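Side-chain contacts in nadb-ler3 (Gallus gallus, PDB 3WXB), which reduces carbonyl compounds with NADPH or NADH, as a carbonyl reductase of the short-chain dehydrogenase/reductase family from chicken fatty liver: residues A[42-47]-A[68-73]; A[99-104]-A[152-157]. All coordinates share one frame; numbering follows the deposited sequence.

Overall arrangement
A Rossmann fold sandwiches a parallel sheet between two layers of helices, and the two contacts illustrate one in each layer. Contact 1 joins helices 37-47 and 69-77; contact 2 joins helices 91-105 and 130-160 across the other face. Along the chain they come in series, contact 1 closing before contact 2 opens. Their centres are 21 Å apart and their nearest atoms about 11 Å, so they do not touch, but strands 55-60 and 81-85 contribute to the surroundings of both, with A58 and I83 turned to the first and F57 and V84 to the second. Contact 1 lies near the cofactor site, the L71 side chain about 8 Å from the NADPH, against about 14 Å from V101 for contact 2.

Contact 1: A[42-47]-A[68-73]; sequences FVQHLL and AQELQK
V43 and L71 make the apolar touch between helices 37-47 and 69-77, CG1 of V43 lying 4.1 Å from CD2 of L71. One methyl branch from each residue does the work, and the two side chains cross at about a right angle. V43 sends CG1 to this meeting by placing it opposite the backbone N (chi1 166°), which leaves CG2 beside that nitrogen. Farther from the sheet, Q44, one residue after V43, and E70, one residue before L71, form a looser polar pair. The extended chain of Q44 carries NE2 to 3.7 Å from OE2 of E70, whose own chain bends at chi2 to bring the carboxylate across. The amide and carboxylate planes stand 50° apart, and the separation is too long for a hydrogen bond.

The next shell is the sheet: A58 of strand 55-60 packs against both V43 and L71, while L81 touches V43 and I83 touches L71. The helices follow strands 28-31 and 55-60 in the first beta-alpha-beta-alpha-beta run of the Rossmann fold and share one sheet face. The L71 side chain comes within about 4 Å of that of N35, an NADPH-binding residue. Chemically, then, the helix pair is joined by dispersion between buried methyls near the cofactor site, with at most a weak electrostatic attraction between amide and carboxylate above them.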
loop_
_atom_site.group_PDB
_atom_site.type_symbol
_atom_site.label_atom_id
_atom_site.label_comp_id
_atom_site.label_asym_id
_atom_site.label_seq_id
_atom_site.Cartn_x
_atom_site.Cartn_y
_atom_site.Cartn_z
ATOM N N PHE A 42 21.531 -11.243 4.904
ATOM C CA PHE A 42 20.829 -11.924 5.963
ATOM C C PHE A 42 21.361 -13.341 6.166
ATOM O O PHE A 42 21.615 -13.765 7.324
ATOM C CB PHE A 42 19.312 -11.974 5.729
ATOM C CG PHE A 42 18.586 -10.757 6.285
ATOM C CD1 PHE A 42 18.584 -10.517 7.661
ATOM C CD2 PHE A 42 17.916 -9.870 5.445
ATOM C CE1 PHE A 42 17.936 -9.405 8.184
ATOM C CE2 PHE A 42 17.252 -8.749 5.935
ATOM C CZ PHE A 42 17.258 -8.520 7.364
ATOM N N VAL A 43 21.544 -14.063 5.058
ATOM C CA VAL A 43 22.006 -15.479 5.133
ATOM C C VAL A 43 23.377 -15.598 5.774
ATOM O O VAL A 43 23.547 -16.402 6.722
ATOM C CB VAL A 43 21.891 -16.222 3.770
ATOM C CG1 VAL A 43 22.679 -17.552 3.785
ATOM C CG2 VAL A 43 20.385 -16.497 3.523
ATOM N N GLN A 44 24.321 -14.805 5.292
ATOM C CA GLN A 44 25.687 -14.795 5.815
ATOM C C GLN A 44 25.730 -14.418 7.319
ATOM O O GLN A 44 26.489 -14.984 8.109
ATOM C CB GLN A 44 26.536 -13.780 5.034
ATOM C CG GLN A 44 26.662 -14.072 3.488
ATOM C CD GLN A 44 27.297 -12.963 2.762
ATOM O OE1 GLN A 44 27.066 -11.767 3.065
ATOM N NE2 GLN A 44 28.131 -13.313 1.776
ATOM N N HIS A 45 24.946 -13.402 7.701
ATOM C CA HIS A 45 24.927 -12.960 9.098
ATOM C C HIS A 45 24.244 -13.956 9.994
ATOM O O HIS A 45 24.703 -14.186 11.163
ATOM C CB HIS A 45 24.337 -11.541 9.224
ATOM C CG HIS A 45 25.304 -10.471 8.826
ATOM N ND1 HIS A 45 25.821 -9.557 9.720
ATOM C CD2 HIS A 45 25.839 -10.160 7.622
ATOM C CE1 HIS A 45 26.637 -8.725 9.080
ATOM N NE2 HIS A 45 26.668 -9.080 7.807
ATOM N N LEU A 46 23.169 -14.569 9.484
ATOM C CA LEU A 46 22.482 -15.608 10.257
ATOM C C LEU A 46 23.394 -16.803 10.494
ATOM O O LEU A 46 23.352 -17.422 11.575
ATOM C CB LEU A 46 21.227 -16.109 9.572
ATOM C CG LEU A 46 19.799 -15.564 9.853
ATOM C CD1 LEU A 46 19.616 -14.636 11.075
ATOM C CD2 LEU A 46 19.089 -15.035 8.591
ATOM N N LEU A 47 24.186 -17.144 9.474
ATOM C CA LEU A 47 25.080 -18.303 9.600
ATOM C C LEU A 47 26.187 -18.023 10.589
ATOM O O LEU A 47 26.640 -18.934 11.255
ATOM C CB LEU A 47 25.620 -18.734 8.224
ATOM C CG LEU A 47 24.552 -19.301 7.276
ATOM C CD1 LEU A 47 25.080 -19.343 5.816
ATOM C CD2 LEU A 47 24.094 -20.670 7.740
ATOM N N ALA A 68 22.852 -17.676 -8.470
ATOM C CA ALA A 68 22.794 -18.370 -7.186
ATOM C C ALA A 68 24.136 -18.956 -6.851
ATOM O O ALA A 68 24.253 -19.817 -5.982
ATOM C CB ALA A 68 21.765 -19.478 -7.242
ATOM N N GLN A 69 25.149 -18.487 -7.556
ATOM C CA GLN A 69 26.481 -19.037 -7.432
ATOM C C GLN A 69 27.018 -18.845 -6.032
ATOM O O GLN A 69 27.497 -19.804 -5.401
ATOM C CB GLN A 69 27.389 -18.289 -8.386
ATOM C CG GLN A 69 28.419 -19.127 -9.042
ATOM C CD GLN A 69 28.818 -18.517 -10.358
ATOM O OE1 GLN A 69 28.159 -18.741 -11.373
ATOM N NE2 GLN A 69 29.887 -17.720 -10.347
ATOM N N GLU A 70 26.993 -17.604 -5.555
ATOM C CA GLU A 70 27.639 -17.375 -4.275
ATOM C C GLU A 70 26.891 -18.080 -3.138
ATOM O O GLU A 70 27.514 -18.565 -2.181
ATOM C CB GLU A 70 27.910 -15.902 -4.017
ATOM C CG GLU A 70 29.282 -15.688 -3.406
ATOM C CD GLU A 70 29.182 -14.826 -2.157
ATOM O OE1 GLU A 70 28.802 -13.630 -2.291
ATOM O OE2 GLU A 70 29.465 -15.349 -1.035
ATOM N N LEU A 71 25.572 -18.234 -3.289
ATOM C CA LEU A 71 24.762 -19.017 -2.331
ATOM C C LEU A 71 25.131 -20.474 -2.294
ATOM O O LEU A 71 25.149 -21.083 -1.227
ATOM C CB LEU A 71 23.271 -18.978 -2.660
ATOM C CG LEU A 71 22.222 -18.265 -1.809
ATOM C CD1 LEU A 71 20.761 -18.690 -2.219
ATOM C CD2 LEU A 71 22.438 -18.351 -0.224
ATOM N N GLN A 72 25.304 -21.061 -3.477
ATOM C CA GLN A 72 25.695 -22.459 -3.594
ATOM C C GLN A 72 27.067 -22.674 -2.944
ATOM O O GLN A 72 27.315 -23.708 -2.350
ATOM C CB GLN A 72 25.727 -22.856 -5.079
ATOM C CG GLN A 72 24.340 -23.003 -5.710
ATOM C CD GLN A 72 23.501 -24.114 -5.092
ATOM O OE1 GLN A 72 23.944 -24.820 -4.195
ATOM N NE2 GLN A 72 22.272 -24.252 -5.555
ATOM N N LYS A 73 27.938 -21.682 -3.064
ATOM C CA LYS A 73 29.259 -21.724 -2.446
ATOM C C LYS A 73 29.044 -21.862 -0.961
ATOM O O LYS A 73 29.418 -22.871 -0.367
ATOM C CB LYS A 73 29.984 -20.422 -2.708
ATOM C CG LYS A 73 31.423 -20.536 -3.079
ATOM C CD LYS A 73 31.767 -19.437 -4.106
ATOM C CE LYS A 73 31.420 -19.880 -5.529
ATOM N NZ LYS A 73 31.378 -18.758 -6.523
#

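Contact 2: A[99-104]-A[152-157]; sequences ASVGER and LPMLKK
The side chain of M154 reaches G102 through a run of torsions that starts with CG beside the backbone N (chi1 -69°), stays extended at chi2 (163°) and bends sharply at chi3 (-97°). The first two carry SD straight out toward helix 91-105; the bend turns the methyl CE aside, so the sulfur makes the nearest approach. SD of M154 settles 3.7 Å from CA of G102 and 3.9 Å from N of G102, a van der Waals contact against main chain. A second, looser touch runs from SD of M154 to CG1 of V101 at 4.4 Å.

The thioether thus rests against the helix backbone at G102, which has no side chain. The two segments come closest here, the CA atoms of G102 and M154 being 7.3 Å apart, and M154 is the one residue of 152-157 that touches the other segment.

Helix 130-160 is kinked here, where P153 and M154 lack the usual bond to the preceding turn; M154 also has a backbone hydrogen bond with L110, which its side chain touches. L152 packs on D126 of the second subunit. Beneath helix 91-105, V101 presses on F57 of strand 55-60 and V84 of strand 81-85, holding that helix against these two strands, of which 81-85 is an outermost strand of the sheet within the chain.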
loop_
_atom_site.group_PDB
_atom_site.type_symbol
_atom_site.label_atom_id
_atom_site.label_comp_id
_atom_site.label_asym_id
_atom_site.label_seq_id
_atom_site.Cartn_x
_atom_site.Cartn_y
_atom_site.Cartn_z
ATOM N N ALA A 99 5.650 -26.550 1.518
ATOM C CA ALA A 99 5.558 -28.020 1.642
ATOM C C ALA A 99 6.931 -28.643 1.801
ATOM O O ALA A 99 7.112 -29.572 2.595
ATOM C CB ALA A 99 4.823 -28.620 0.399
ATOM N N SER A 100 7.895 -28.135 1.057
ATOM C CA SER A 100 9.292 -28.588 1.104
ATOM C C SER A 100 9.977 -28.243 2.432
ATOM O O SER A 100 10.620 -29.102 3.090
ATOM C CB SER A 100 10.062 -28.033 -0.119
ATOM O OG SER A 100 11.455 -28.343 -0.092
ATOM N N VAL A 101 9.832 -26.985 2.848
ATOM C CA VAL A 101 10.400 -26.533 4.125
ATOM C C VAL A 101 9.798 -27.308 5.300
ATOM O O VAL A 101 10.513 -27.719 6.185
ATOM C CB VAL A 101 10.196 -24.976 4.296
ATOM C CG1 VAL A 101 10.624 -24.546 5.670
ATOM C CG2 VAL A 101 11.033 -24.179 3.195
ATOM N N GLY A 102 8.478 -27.471 5.285
ATOM C CA GLY A 102 7.710 -28.270 6.235
ATOM C C GLY A 102 8.226 -29.684 6.386
ATOM O O GLY A 102 8.322 -30.221 7.503
ATOM N N GLU A 103 8.605 -30.280 5.269
ATOM C CA GLU A 103 9.109 -31.640 5.274
ATOM C C GLU A 103 10.510 -31.626 5.897
ATOM O O GLU A 103 10.833 -32.469 6.756
ATOM C CB GLU A 103 9.072 -32.236 3.832
ATOM C CG GLU A 103 9.893 -33.498 3.683
ATOM C CD GLU A 103 10.177 -33.913 2.229
ATOM O OE1 GLU A 103 11.113 -34.720 1.987
ATOM O OE2 GLU A 103 9.468 -33.440 1.339
ATOM N N ARG A 104 11.346 -30.656 5.533
ATOM C CA ARG A 104 12.691 -30.571 6.164
ATOM C C ARG A 104 12.666 -30.282 7.666
ATOM O O ARG A 104 13.558 -30.729 8.413
ATOM C CB ARG A 104 13.618 -29.584 5.424
ATOM C CG ARG A 104 14.662 -30.269 4.569
ATOM C CD ARG A 104 15.794 -30.780 5.489
ATOM N NE ARG A 104 17.173 -30.479 5.082
ATOM C CZ ARG A 104 17.614 -30.307 3.841
ATOM N NH1 ARG A 104 16.824 -30.396 2.805
ATOM N NH2 ARG A 104 18.884 -30.050 3.650
ATOM N N LEU A 152 2.268 -19.915 7.958
ATOM C CA LEU A 152 1.550 -19.725 9.235
ATOM C C LEU A 152 1.537 -20.987 10.156
ATOM O O LEU A 152 1.722 -20.854 11.371
ATOM C CB LEU A 152 0.114 -19.272 9.013
ATOM C CG LEU A 152 -0.498 -18.205 9.976
ATOM C CD1 LEU A 152 -1.950 -18.415 10.252
ATOM C CD2 LEU A 152 0.228 -17.955 11.276
ATOM N N PRO A 153 1.285 -22.189 9.584
ATOM C CA PRO A 153 1.230 -23.390 10.423
ATOM C C PRO A 153 2.537 -23.577 11.159
ATOM O O PRO A 153 2.518 -23.898 12.342
ATOM C CB PRO A 153 1.038 -24.527 9.387
ATOM C CG PRO A 153 0.133 -23.866 8.335
ATOM C CD PRO A 153 0.831 -22.481 8.204
ATOM N N MET A 154 3.650 -23.364 10.467
ATOM C CA MET A 154 4.969 -23.544 11.049
ATOM C C MET A 154 5.423 -22.447 12.013
ATOM O O MET A 154 6.098 -22.739 13.009
ATOM C CB MET A 154 6.008 -23.710 9.964
ATOM C CG MET A 154 5.853 -25.059 9.204
ATOM S SD MET A 154 6.750 -24.967 7.658
ATOM C CE MET A 154 5.385 -24.535 6.602
ATOM N N LEU A 155 5.057 -21.205 11.707
ATOM C CA LEU A 155 5.192 -20.088 12.659
ATOM C C LEU A 155 4.412 -20.337 13.977
ATOM O O LEU A 155 4.916 -20.067 15.076
ATOM C CB LEU A 155 4.682 -18.814 11.992
ATOM C CG LEU A 155 5.671 -18.319 10.922
ATOM C CD1 LEU A 155 5.047 -17.320 9.892
ATOM C CD2 LEU A 155 6.922 -17.718 11.594
ATOM N N LYS A 156 3.186 -20.814 13.839
ATOM C CA LYS A 156 2.335 -21.116 14.966
ATOM C C LYS A 156 2.895 -22.258 15.778
ATOM O O LYS A 156 2.722 -22.279 16.991
ATOM C CB LYS A 156 0.972 -21.559 14.496
ATOM C CG LYS A 156 0.035 -20.441 14.072
ATOM C CD LYS A 156 -1.316 -21.123 13.724
ATOM C CE LYS A 156 -2.290 -20.126 13.166
ATOM N NZ LYS A 156 -3.545 -20.867 12.830
ATOM N N LYS A 157 3.468 -23.248 15.093
ATOM C CA LYS A 157 4.146 -24.355 15.777
ATOM C C LYS A 157 5.339 -23.849 16.600
ATOM O O LYS A 157 5.526 -24.283 17.780
ATOM C CB LYS A 157 4.598 -25.482 14.801
ATOM C CG LYS A 157 5.161 -26.758 15.579
ATOM C CD LYS A 157 4.048 -27.846 15.748
ATOM C CE LYS A 157 4.051 -28.921 14.556
ATOM N NZ LYS A 157 4.043 -28.386 13.098
#